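Local atomic coordinates of acidocalcisomal pyrophosphatase (Trypanosoma brucei brucei, PDB entry 5C5V), a protein that probably hydrolyses inorganic pyrophosphate to phosphate with the help of magnesium ions, as a soluble pyrophosphatase of the PPase family. Residues A[165-170]-A[185-190]; A[196-201]-A[256-261]; A[250-255]-A[295-300]. One frame throughout, in Å; residues are numbered along the deposited sequence.

Contact 1: residues A[165-170]-A[185-190]; sequences KFEIAT and VPRFYK. With MG (magnesium ion), chain F; 2PN (imidodiphosphoric acid), chain C.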
loop_
_atom_site.group_PDB
_atom_site.type_symbol
_atom_site.label_atom_id
_atom_site.label_comp_id
_atom_site.label_asym_id
_atom_site.label_seq_id
_atom_site.Cartn_x
_atom_site.Cartn_y
_atom_site.Cartn_z
ATOM N N LYS A 165 -11.822 -26.304 12.460
ATOM C CA LYS A 165 -12.716 -26.248 11.312
ATOM C C LYS A 165 -14.138 -25.822 11.705
ATOM O O LYS A 165 -15.046 -26.643 11.805
ATOM C CB LYS A 165 -12.739 -27.596 10.595
ATOM C CG LYS A 165 -12.781 -27.502 9.075
ATOM C CD LYS A 165 -14.127 -27.049 8.551
ATOM C CE LYS A 165 -14.157 -26.990 7.026
ATOM N NZ LYS A 165 -15.475 -26.493 6.492
ATOM N N PHE A 166 -14.310 -24.526 11.933
ATOM C CA PHE A 166 -15.622 -23.978 12.190
ATOM C C PHE A 166 -16.410 -23.918 10.883
ATOM O O PHE A 166 -15.819 -23.843 9.807
ATOM C CB PHE A 166 -15.512 -22.603 12.824
ATOM C CG PHE A 166 -14.859 -22.617 14.172
ATOM C CD1 PHE A 166 -13.590 -22.086 14.351
ATOM C CD2 PHE A 166 -15.504 -23.176 15.256
ATOM C CE1 PHE A 166 -12.992 -22.099 15.593
ATOM C CE2 PHE A 166 -14.918 -23.186 16.503
ATOM C CZ PHE A 166 -13.652 -22.657 16.676
ATOM N N GLU A 167 -17.735 -23.984 11.005
ATOM C CA GLU A 167 -18.677 -24.049 9.896
ATOM C C GLU A 167 -19.999 -23.426 10.338
ATOM O O GLU A 167 -20.406 -23.571 11.491
ATOM C CB GLU A 167 -18.956 -25.494 9.469
ATOM C CG GLU A 167 -17.932 -26.141 8.561
ATOM C CD GLU A 167 -18.350 -27.547 8.109
ATOM O OE1 GLU A 167 -19.470 -27.993 8.472
ATOM O OE2 GLU A 167 -17.549 -28.210 7.391
ATOM N N ILE A 168 -20.681 -22.756 9.423
ATOM C CA ILE A 168 -22.071 -22.411 9.641
ATOM C C ILE A 168 -22.858 -23.709 9.798
ATOM O O ILE A 168 -22.745 -24.594 8.952
ATOM C CB ILE A 168 -22.639 -21.590 8.476
ATOM C CG1 ILE A 168 -21.919 -20.237 8.389
ATOM C CG2 ILE A 168 -24.129 -21.436 8.632
ATOM C CD1 ILE A 168 -22.378 -19.371 7.238
ATOM N N ALA A 169 -23.586 -23.854 10.903
ATOM C CA ALA A 169 -24.365 -25.068 11.132
ATOM C C ALA A 169 -25.676 -25.002 10.338
ATOM O O ALA A 169 -26.690 -24.455 10.799
ATOM C CB ALA A 169 -24.639 -25.269 12.613
ATOM N N THR A 170 -25.650 -25.575 9.141
ATOM C CA THR A 170 -26.782 -25.504 8.233
ATOM C C THR A 170 -27.973 -26.280 8.775
ATOM O O THR A 170 -29.101 -26.110 8.324
ATOM C CB THR A 170 -26.398 -26.043 6.847
ATOM O OG1 THR A 170 -25.894 -27.381 6.988
ATOM C CG2 THR A 170 -25.300 -25.180 6.242
ATOM N N VAL A 185 -14.882 -36.390 17.463
ATOM C CA VAL A 185 -14.288 -35.242 18.157
ATOM C C VAL A 185 -14.382 -33.956 17.326
ATOM O O VAL A 185 -14.525 -34.014 16.101
ATOM C CB VAL A 185 -12.809 -35.509 18.488
ATOM C CG1 VAL A 185 -12.696 -36.714 19.396
ATOM C CG2 VAL A 185 -12.014 -35.740 17.210
ATOM N N PRO A 186 -14.296 -32.787 17.985
ATOM C CA PRO A 186 -14.238 -31.524 17.234
ATOM C C PRO A 186 -13.093 -31.538 16.206
ATOM O O PRO A 186 -11.977 -31.917 16.548
ATOM C CB PRO A 186 -14.009 -30.477 18.327
ATOM C CG PRO A 186 -14.621 -31.088 19.549
ATOM C CD PRO A 186 -14.341 -32.560 19.441
ATOM N N ARG A 187 -13.381 -31.154 14.964
ATOM C CA ARG A 187 -12.444 -31.334 13.856
ATOM C C ARG A 187 -11.369 -30.247 13.741
ATOM O O ARG A 187 -11.664 -29.050 13.719
ATOM C CB ARG A 187 -13.232 -31.430 12.548
ATOM C CG ARG A 187 -12.412 -31.471 11.271
ATOM C CD ARG A 187 -13.337 -31.407 10.056
ATOM N NE ARG A 187 -12.624 -31.415 8.781
ATOM C CZ ARG A 187 -13.157 -31.045 7.617
ATOM N NH1 ARG A 187 -14.411 -30.602 7.554
ATOM N NH2 ARG A 187 -12.426 -31.097 6.509
ATOM N N PHE A 188 -10.115 -30.684 13.668
ATOM C CA PHE A 188 -9.001 -29.806 13.317
ATOM C C PHE A 188 -8.374 -30.331 12.044
ATOM O O PHE A 188 -8.277 -31.541 11.868
ATOM C CB PHE A 188 -7.946 -29.743 14.425
ATOM C CG PHE A 188 -8.439 -29.140 15.711
ATOM C CD1 PHE A 188 -8.172 -27.811 16.013
ATOM C CD2 PHE A 188 -9.166 -29.898 16.618
ATOM C CE1 PHE A 188 -8.621 -27.252 17.187
ATOM C CE2 PHE A 188 -9.608 -29.344 17.799
ATOM C CZ PHE A 188 -9.336 -28.020 18.083
ATOM N N TYR A 189 -7.963 -29.438 11.151
ATOM C CA TYR A 189 -7.230 -29.869 9.972
ATOM C C TYR A 189 -5.984 -30.640 10.380
ATOM O O TYR A 189 -5.184 -30.164 11.183
ATOM C CB TYR A 189 -6.810 -28.688 9.118
ATOM C CG TYR A 189 -7.910 -28.004 8.377
ATOM C CD1 TYR A 189 -8.899 -28.733 7.730
ATOM C CD2 TYR A 189 -7.946 -26.619 8.293
ATOM C CE1 TYR A 189 -9.892 -28.096 7.037
ATOM C CE2 TYR A 189 -8.936 -25.974 7.604
ATOM C CZ TYR A 189 -9.908 -26.712 6.980
ATOM O OH TYR A 189 -10.894 -26.065 6.277
ATOM N N LYS A 190 -5.813 -31.825 9.817
ATOM C CA LYS A 190 -4.623 -32.604 10.097
ATOM C C LYS A 190 -3.480 -32.171 9.181
ATOM O O LYS A 190 -2.315 -32.156 9.590
ATOM C CB LYS A 190 -4.918 -34.088 9.931
ATOM C CG LYS A 190 -3.814 -34.993 10.378
ATOM C CD LYS A 190 -4.284 -36.436 10.314
ATOM C CE LYS A 190 -3.135 -37.414 10.474
ATOM N NZ LYS A 190 -3.609 -38.799 10.173
HETATM MG MG MG F . -17.718 -29.502 5.595
HETATM P P1 2PN C . -14.840 -29.507 3.921
HETATM O O1 2PN C . -15.720 -30.075 5.065
HETATM O O2 2PN C . -15.252 -30.207 2.598
HETATM O O3 2PN C . -13.343 -29.704 4.287
HETATM N N1 2PN C . -15.076 -27.892 3.822
HETATM P P2 2PN C . -16.448 -27.181 3.280
HETATM O O4 2PN C . -17.700 -27.722 4.061
HETATM O O5 2PN C . -16.589 -27.549 1.815
HETATM O O6 2PN C . -16.359 -25.729 3.447
HETATM O O HOH W 1 -19.890 -29.271 5.996
HETATM O O HOH W 2 -18.254 -30.995 4.201
HETATM O O HOH W 3 -17.833 -31.262 6.628
#
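Three positive groups converge on Glu-167 OE2: a magnesium ion 2.2 Å away, Lys-165 NZ at 2.8 Å in a salt bridge, and, from the facing segment, Arg-187 NH1 in a looser approach at 3.9 Å. The lysine meets the anti lone pair of OE2. Two oxygens of the imidodiphosphate and three waters complete six ligands round this magnesium, making Glu-167 its one protein ligand. The hard carboxylate oxygen suits so small and hard a cation.

Arg-187 reaches the same substrate analogue with a fully extended chain, CG anti to the backbone N. Its NH1 donates to 2PN O1 at 2.9 Å with an almost straight N-H...O angle of 170°, while NH2 takes 2PN O3 at 2.8 Å. One phosphoryl group is thus held by two prongs, and O1 is shared between the guanidinium and the metal. Lys-165 runs alongside in the same direction. Its CG lies over the rim of one guanidinium face, 3.7 Å above the plane, and from there the bend at chi2 (-73°) turns CD, CE and NZ toward the bridging nitrogen of the ligand. Tyr-189 meets this aliphatic chain obliquely, with OH 3.5 Å from Lys-165 CE. The two cationic side chains share one anion, which probably offsets their like charges.

The backbones are tied together by Lys-165 N and Arg-187 O, 3.0 Å apart. Gln-179 also bonds to that carbonyl, and Asp-180 forms a salt bridge with Arg-187 NH1. Both belong to strand 177-182, the middle strand of a small antiparallel sheet edged by strands 166-168 and 185-186, while Tyr-189 meets Trp-292 of helix 285-295 edge-to-face.

Contact 2: residues A[196-201]-A[256-261]; sequences WNYGAF and DWKVVC. With MG (magnesium ion), chain E; MG (magnesium ion), chain D; 2PN (imidodiphosphoric acid), chain C.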
loop_
_atom_site.group_PDB
_atom_site.type_symbol
_atom_site.label_atom_id
_atom_site.label_comp_id
_atom_site.label_asym_id
_atom_site.label_seq_id
_atom_site.Cartn_x
_atom_site.Cartn_y
_atom_site.Cartn_z
ATOM N N TRP A 196 -5.134 -18.810 4.624
ATOM C CA TRP A 196 -5.900 -17.629 4.258
ATOM C C TRP A 196 -7.195 -17.661 5.058
ATOM O O TRP A 196 -7.572 -18.711 5.581
ATOM C CB TRP A 196 -6.193 -17.604 2.760
ATOM C CG TRP A 196 -4.965 -17.842 1.943
ATOM C CD1 TRP A 196 -4.124 -16.904 1.455
ATOM C CD2 TRP A 196 -4.428 -19.114 1.557
ATOM N NE1 TRP A 196 -3.084 -17.503 0.782
ATOM C CE2 TRP A 196 -3.252 -18.862 0.826
ATOM C CE3 TRP A 196 -4.831 -20.437 1.751
ATOM C CZ2 TRP A 196 -2.473 -19.886 0.287
ATOM C CZ3 TRP A 196 -4.058 -21.456 1.218
ATOM C CH2 TRP A 196 -2.891 -21.176 0.494
ATOM N N ASN A 197 -7.867 -16.521 5.165
ATOM C CA ASN A 197 -9.172 -16.491 5.793
ATOM C C ASN A 197 -10.117 -17.325 4.961
ATOM O O ASN A 197 -10.277 -17.072 3.766
ATOM C CB ASN A 197 -9.706 -15.067 5.916
ATOM C CG ASN A 197 -8.858 -14.206 6.811
ATOM O OD1 ASN A 197 -8.611 -14.550 7.963
ATOM N ND2 ASN A 197 -8.417 -13.070 6.292
ATOM N N TYR A 198 -10.742 -18.305 5.603
ATOM C CA TYR A 198 -11.637 -19.218 4.931
ATOM C C TYR A 198 -13.051 -19.100 5.506
ATOM O O TYR A 198 -13.224 -18.919 6.707
ATOM C CB TYR A 198 -11.120 -20.646 5.071
ATOM C CG TYR A 198 -11.956 -21.671 4.354
ATOM C CD1 TYR A 198 -11.810 -21.888 2.987
ATOM C CD2 TYR A 198 -12.905 -22.415 5.038
ATOM C CE1 TYR A 198 -12.583 -22.831 2.329
ATOM C CE2 TYR A 198 -13.682 -23.358 4.386
ATOM C CZ TYR A 198 -13.514 -23.559 3.040
ATOM O OH TYR A 198 -14.276 -24.494 2.396
ATOM N N GLY A 199 -14.057 -19.195 4.647
ATOM C CA GLY A 199 -15.431 -19.089 5.102
ATOM C C GLY A 199 -16.441 -19.305 3.998
ATOM O O GLY A 199 -16.273 -20.164 3.144
ATOM N N ALA A 200 -17.503 -18.511 4.010
ATOM C CA ALA A 200 -18.596 -18.733 3.083
ATOM C C ALA A 200 -19.323 -17.442 2.730
ATOM O O ALA A 200 -19.180 -16.421 3.416
ATOM C CB ALA A 200 -19.573 -19.740 3.671
ATOM N N PHE A 201 -20.073 -17.490 1.637
ATOM C CA PHE A 201 -20.937 -16.391 1.256
ATOM C C PHE A 201 -22.345 -16.671 1.760
ATOM O O PHE A 201 -22.905 -17.736 1.478
ATOM C CB PHE A 201 -20.948 -16.193 -0.273
ATOM C CG PHE A 201 -19.655 -15.645 -0.831
ATOM C CD1 PHE A 201 -19.253 -14.347 -0.550
ATOM C CD2 PHE A 201 -18.842 -16.426 -1.632
ATOM C CE1 PHE A 201 -18.069 -13.837 -1.061
ATOM C CE2 PHE A 201 -17.648 -15.917 -2.148
ATOM C CZ PHE A 201 -17.271 -14.618 -1.861
ATOM N N ASP A 256 -17.874 -28.082 -5.406
ATOM C CA ASP A 256 -17.424 -27.402 -4.205
ATOM C C ASP A 256 -16.536 -26.227 -4.577
ATOM O O ASP A 256 -15.380 -26.147 -4.151
ATOM C CB ASP A 256 -16.700 -28.392 -3.299
ATOM C CG ASP A 256 -16.728 -27.985 -1.856
ATOM O OD1 ASP A 256 -17.546 -27.102 -1.496
ATOM O OD2 ASP A 256 -15.942 -28.562 -1.068
ATOM N N TRP A 257 -17.096 -25.327 -5.389
ATOM C CA TRP A 257 -16.415 -24.121 -5.839
ATOM C C TRP A 257 -15.681 -23.450 -4.710
ATOM O O TRP A 257 -16.193 -23.358 -3.598
ATOM C CB TRP A 257 -17.396 -23.105 -6.428
ATOM C CG TRP A 257 -18.187 -23.558 -7.601
ATOM C CD1 TRP A 257 -19.510 -23.889 -7.614
ATOM C CD2 TRP A 257 -17.725 -23.701 -8.951
ATOM N NE1 TRP A 257 -19.901 -24.238 -8.886
ATOM C CE2 TRP A 257 -18.826 -24.129 -9.727
ATOM C CE3 TRP A 257 -16.489 -23.510 -9.579
ATOM C CZ2 TRP A 257 -18.732 -24.366 -11.094
ATOM C CZ3 TRP A 257 -16.393 -23.748 -10.937
ATOM C CH2 TRP A 257 -17.509 -24.171 -11.682
ATOM N N LYS A 258 -14.482 -22.965 -5.010
ATOM C CA LYS A 258 -13.705 -22.188 -4.052
ATOM C C LYS A 258 -13.439 -20.817 -4.636
ATOM O O LYS A 258 -12.589 -20.663 -5.518
ATOM C CB LYS A 258 -12.396 -22.902 -3.709
ATOM C CG LYS A 258 -12.579 -24.227 -2.975
ATOM C CD LYS A 258 -12.932 -24.014 -1.515
ATOM C CE LYS A 258 -13.102 -25.339 -0.795
ATOM N NZ LYS A 258 -14.309 -26.067 -1.263
ATOM N N VAL A 259 -14.186 -19.825 -4.166
ATOM C CA VAL A 259 -14.050 -18.478 -4.695
ATOM C C VAL A 259 -12.839 -17.787 -4.080
ATOM O O VAL A 259 -12.655 -17.800 -2.860
ATOM C CB VAL A 259 -15.319 -17.628 -4.448
ATOM C CG1 VAL A 259 -15.097 -16.188 -4.908
ATOM C CG2 VAL A 259 -16.517 -18.233 -5.164
ATOM N N VAL A 260 -12.012 -17.196 -4.938
ATOM C CA VAL A 260 -10.872 -16.412 -4.495
ATOM C C VAL A 260 -11.319 -14.970 -4.407
ATOM O O VAL A 260 -11.849 -14.420 -5.375
ATOM C CB VAL A 260 -9.654 -16.520 -5.464
ATOM C CG1 VAL A 260 -8.506 -15.626 -4.976
ATOM C CG2 VAL A 260 -9.178 -17.965 -5.591
ATOM N N CYS A 261 -11.115 -14.354 -3.249
ATOM C CA CYS A 261 -11.556 -12.977 -3.067
ATOM C C CYS A 261 -10.572 -12.231 -2.200
ATOM O O CYS A 261 -9.694 -12.838 -1.579
ATOM C CB CYS A 261 -12.958 -12.931 -2.443
ATOM S SG CYS A 261 -13.018 -13.628 -0.770
HETATM MG MG MG E . -17.902 -26.664 0.458
HETATM MG MG MG D . -15.588 -29.318 0.742
HETATM P P1 2PN C . -14.840 -29.507 3.921
HETATM O O1 2PN C . -15.720 -30.075 5.065
HETATM O O2 2PN C . -15.252 -30.207 2.598
HETATM O O3 2PN C . -13.343 -29.704 4.287
HETATM N N1 2PN C . -15.076 -27.892 3.822
HETATM P P2 2PN C . -16.448 -27.181 3.280
HETATM O O4 2PN C . -17.700 -27.722 4.061
HETATM O O5 2PN C . -16.589 -27.549 1.815
HETATM O O6 2PN C . -16.359 -25.729 3.447
HETATM O O HOH W 4 -13.795 -28.280 0.969
HETATM O O HOH W 5 -17.554 -30.373 0.756
HETATM O O HOH W 6 -19.544 -25.399 -0.320
HETATM O O HOH W 7 -18.831 -26.408 2.128
#
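Phe-201 turns the edge of its ring against the branched end of Val-259, with CE2 3.7 Å from Val-259 CB. That CB lies near the ring plane, the two side chains cross at about a right angle, and both methyls of the valine also lie near CE2. A compact beta-branched residue and a flat aromatic one pack closely here as apolar neighbours, at the end of the contact away from the ligand.

At the other end Tyr-198 and Lys-258 meet along the tyrosine edge, where OH lies 3.5 Å from Lys-258 CE. With CG anti to the backbone N (chi1 -178°), the ring carries its hydroxyl to the imidodiphosphate and donates a short 2.6 Å hydrogen bond from Tyr-198 OH to 2PN O6, which lies in the ring plane. Lys-258 is bent at chi2 and again at chi4, and so its ammonium folds back over its own segment. Its NZ bonds to Asp-256 O at 3.1 Å, from above the carbonyl plane, and weakly to Asp-256 OD2; water 4 and Asp-224 are further partners. The positive charge probably eases the crowding of carboxylates.

Asp-256 bridges two magnesium ions: OD1 binds one and OD2 the other, each at 2.0 Å, while 2PN O5 also joins both metals. The OD1-bound ion also has Asp-219, Asp-224 and waters 6 and 7; the OD2-bound ion has Asp-251, 2PN O2 and waters 4 and 5.

No hydrogen bond joins the two segments directly, because strand 224-227 pairs with both strand 197-200 and strand 254-263 and lies between them. Aspartates on and beside the strands of a curled sheet, gripping magnesium ions and phosphoryl oxygens, are characteristic of the active site of soluble family I pyrophosphatases, which is built on a beta barrel.

Contact 3: residues A[250-255]-A[295-300]; sequences IDEGKM and VYKICQ. With MG (magnesium ion), chain D; 2PN (imidodiphosphoric acid), chain C.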
loop_
_atom_site.group_PDB
_atom_site.type_symbol
_atom_site.label_atom_id
_atom_site.label_comp_id
_atom_site.label_asym_id
_atom_site.label_seq_id
_atom_site.Cartn_x
_atom_site.Cartn_y
_atom_site.Cartn_z
ATOM N N ILE A 250 -13.967 -30.286 -7.041
ATOM C CA ILE A 250 -14.939 -31.363 -6.845
ATOM C C ILE A 250 -14.499 -32.174 -5.622
ATOM O O ILE A 250 -13.478 -32.847 -5.655
ATOM C CB ILE A 250 -15.039 -32.313 -8.070
ATOM C CG1 ILE A 250 -15.063 -31.537 -9.385
ATOM C CG2 ILE A 250 -16.248 -33.243 -7.955
ATOM C CD1 ILE A 250 -16.140 -30.543 -9.450
ATOM N N ASP A 251 -15.278 -32.119 -4.552
ATOM C CA ASP A 251 -14.897 -32.688 -3.264
ATOM C C ASP A 251 -15.782 -33.890 -2.910
ATOM O O ASP A 251 -16.987 -33.726 -2.685
ATOM C CB ASP A 251 -14.995 -31.591 -2.187
ATOM C CG ASP A 251 -14.487 -32.041 -0.831
ATOM O OD1 ASP A 251 -14.011 -33.192 -0.731
ATOM O OD2 ASP A 251 -14.569 -31.249 0.135
ATOM N N GLU A 252 -15.205 -35.093 -2.871
ATOM C CA GLU A 252 -15.991 -36.298 -2.557
ATOM C C GLU A 252 -17.219 -36.436 -3.467
ATOM O O GLU A 252 -18.307 -36.779 -3.011
ATOM C CB GLU A 252 -16.434 -36.284 -1.084
ATOM C CG GLU A 252 -15.279 -36.352 -0.066
ATOM C CD GLU A 252 -15.615 -35.699 1.291
ATOM O OE1 GLU A 252 -16.650 -35.003 1.409
ATOM O OE2 GLU A 252 -14.841 -35.880 2.258
ATOM N N GLY A 253 -17.061 -36.122 -4.744
ATOM C CA GLY A 253 -18.148 -36.283 -5.689
ATOM C C GLY A 253 -19.158 -35.137 -5.729
ATOM O O GLY A 253 -20.155 -35.237 -6.435
ATOM N N LYS A 254 -18.914 -34.052 -4.995
ATOM C CA LYS A 254 -19.843 -32.918 -4.998
ATOM C C LYS A 254 -19.157 -31.653 -5.524
ATOM O O LYS A 254 -17.974 -31.444 -5.275
ATOM C CB LYS A 254 -20.371 -32.617 -3.588
ATOM C CG LYS A 254 -20.655 -33.797 -2.682
ATOM C CD LYS A 254 -21.772 -34.683 -3.135
ATOM C CE LYS A 254 -21.933 -35.810 -2.119
ATOM N NZ LYS A 254 -22.080 -35.276 -0.728
ATOM N N MET A 255 -19.900 -30.800 -6.229
ATOM C CA MET A 255 -19.366 -29.511 -6.675
ATOM C C MET A 255 -19.070 -28.644 -5.453
ATOM O O MET A 255 -19.891 -28.502 -4.552
ATOM C CB MET A 255 -20.332 -28.791 -7.614
ATOM C CG MET A 255 -19.678 -27.724 -8.482
ATOM S SD MET A 255 -18.613 -28.433 -9.772
ATOM C CE MET A 255 -17.110 -27.482 -9.529
ATOM N N VAL A 295 -4.927 -31.798 -1.681
ATOM C CA VAL A 295 -4.375 -32.895 -0.892
ATOM C C VAL A 295 -4.797 -32.957 0.576
ATOM O O VAL A 295 -4.503 -33.952 1.245
ATOM C CB VAL A 295 -2.818 -32.853 -0.890
ATOM C CG1 VAL A 295 -2.278 -32.773 -2.300
ATOM C CG2 VAL A 295 -2.300 -31.681 -0.050
ATOM N N TYR A 296 -5.481 -31.930 1.089
ATOM C CA TYR A 296 -5.590 -31.803 2.548
ATOM C C TYR A 296 -6.318 -32.950 3.245
ATOM O O TYR A 296 -6.042 -33.225 4.400
ATOM C CB TYR A 296 -6.238 -30.460 2.933
ATOM C CG TYR A 296 -7.740 -30.302 2.720
ATOM C CD1 TYR A 296 -8.586 -30.059 3.797
ATOM C CD2 TYR A 296 -8.299 -30.339 1.445
ATOM C CE1 TYR A 296 -9.972 -29.876 3.618
ATOM C CE2 TYR A 296 -9.682 -30.178 1.252
ATOM C CZ TYR A 296 -10.506 -29.935 2.343
ATOM O OH TYR A 296 -11.846 -29.765 2.158
ATOM N N LYS A 297 -7.205 -33.650 2.549
ATOM C CA LYS A 297 -7.943 -34.732 3.199
ATOM C C LYS A 297 -7.257 -36.095 3.088
ATOM O O LYS A 297 -7.675 -37.053 3.735
ATOM C CB LYS A 297 -9.368 -34.827 2.630
ATOM C CG LYS A 297 -10.291 -33.682 3.075
ATOM C CD LYS A 297 -11.687 -33.803 2.454
ATOM C CE LYS A 297 -12.573 -32.601 2.811
ATOM N NZ LYS A 297 -13.974 -32.704 2.282
ATOM N N ILE A 298 -6.205 -36.180 2.281
ATOM C CA ILE A 298 -5.527 -37.451 2.049
ATOM C C ILE A 298 -4.942 -38.008 3.342
ATOM O O ILE A 298 -5.054 -39.201 3.617
ATOM C CB ILE A 298 -4.414 -37.319 0.991
ATOM C CG1 ILE A 298 -5.027 -37.042 -0.381
ATOM C CG2 ILE A 298 -3.585 -38.589 0.939
ATOM C CD1 ILE A 298 -4.012 -36.812 -1.480
ATOM N N CYS A 299 -4.334 -37.138 4.144
ATOM C CA CYS A 299 -3.778 -37.552 5.430
ATOM C C CYS A 299 -4.873 -37.966 6.413
ATOM O O CYS A 299 -4.579 -38.503 7.482
ATOM C CB CYS A 299 -2.941 -36.417 6.039
ATOM S SG CYS A 299 -3.914 -34.973 6.609
ATOM N N GLN A 300 -6.131 -37.747 6.032
ATOM C CA GLN A 300 -7.279 -38.083 6.883
ATOM C C GLN A 300 -8.006 -39.327 6.403
ATOM O O GLN A 300 -8.997 -39.732 6.992
ATOM C CB GLN A 300 -8.280 -36.924 6.933
ATOM C CG GLN A 300 -7.797 -35.663 7.619
ATOM C CD GLN A 300 -8.065 -35.666 9.118
ATOM O OE1 GLN A 300 -7.849 -36.670 9.809
ATOM N NE2 GLN A 300 -8.542 -34.536 9.629
HETATM MG MG MG D . -15.588 -29.318 0.742
HETATM P P1 2PN C . -14.840 -29.507 3.921
HETATM O O1 2PN C . -15.720 -30.075 5.065
HETATM O O2 2PN C . -15.252 -30.207 2.598
HETATM O O3 2PN C . -13.343 -29.704 4.287
HETATM N N1 2PN C . -15.076 -27.892 3.822
HETATM P P2 2PN C . -16.448 -27.181 3.280
HETATM O O4 2PN C . -17.700 -27.722 4.061
HETATM O O5 2PN C . -16.589 -27.549 1.815
HETATM O O6 2PN C . -16.359 -25.729 3.447
HETATM O O HOH W 4 -13.795 -28.280 0.969
HETATM O O HOH W 5 -17.554 -30.373 0.756
#
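The ring of Tyr-296, whose hydroxyl comes within 3.7 Å of Asp-251 OD2, has Lys-297 CG of its own segment over the centre of one face and 2PN O3 in plane at its edge. Trp-292 stacks on the same ring. At its tip Tyr-296 OH donates to 2PN O3 across 2.6 Å and accepts a hydrogen bond from water 4 at 2.7 Å, so both the ligand and a metal-bound water fix the hydroxyl. A tyrosine suits the place by joining a broad packing surface to one polar end.

The second flat group, the Asp-251 carboxylate, offers the syn lone pair of OD2 to Lys-297 NZ, 2.7 Å away, while the same OD2 binds a magnesium ion at 2.3 Å. OD1 adds a weak bond to the ammonium.

Asp-251 and Glu-252 sit in a type I' turn that joins strands 238-251 and 254-263 as a beta hairpin, closed by the reciprocal backbone bonds of Asp-251 and Lys-254. Gly-253 takes a positive phi (83°) there and has no CB to press on the carbonyl oxygen of Glu-252.

From the loop after helix 285-295, Lys-297 comes in at about a right angle to both acidic side chains. Its chain is extended beyond CG, a length needed to bring NZ to 2PN O2 at 2.8 Å. Glu-252, on the exposed side of the turn, joins the salt-bridge network more loosely, through a weak bond from Lys-297 NZ to its OE2 at 3.3 Å.

All three contacts touch one imidodiphosphate, their centres about 15 Å from one another, and all lie in the pyrophosphatase part of the chain. Contact 1 closes before the other two open, whereas contacts 2 and 3 alternate along the chain and share strand 254-263, which is paired with strand 238-251 in the large mixed sheet. Contact 1 belongs instead to the small three-stranded sheet. Contacts 2 and 3 also share a magnesium ion and two of its waters, and contact 1 touches contact 3 through a probable hydrogen bond from Lys-190 NZ to Cys-299 O. Distant parts of the chain thus supply the metal-binding carboxylates, tyrosines and cationic side chains of a single active-site pocket.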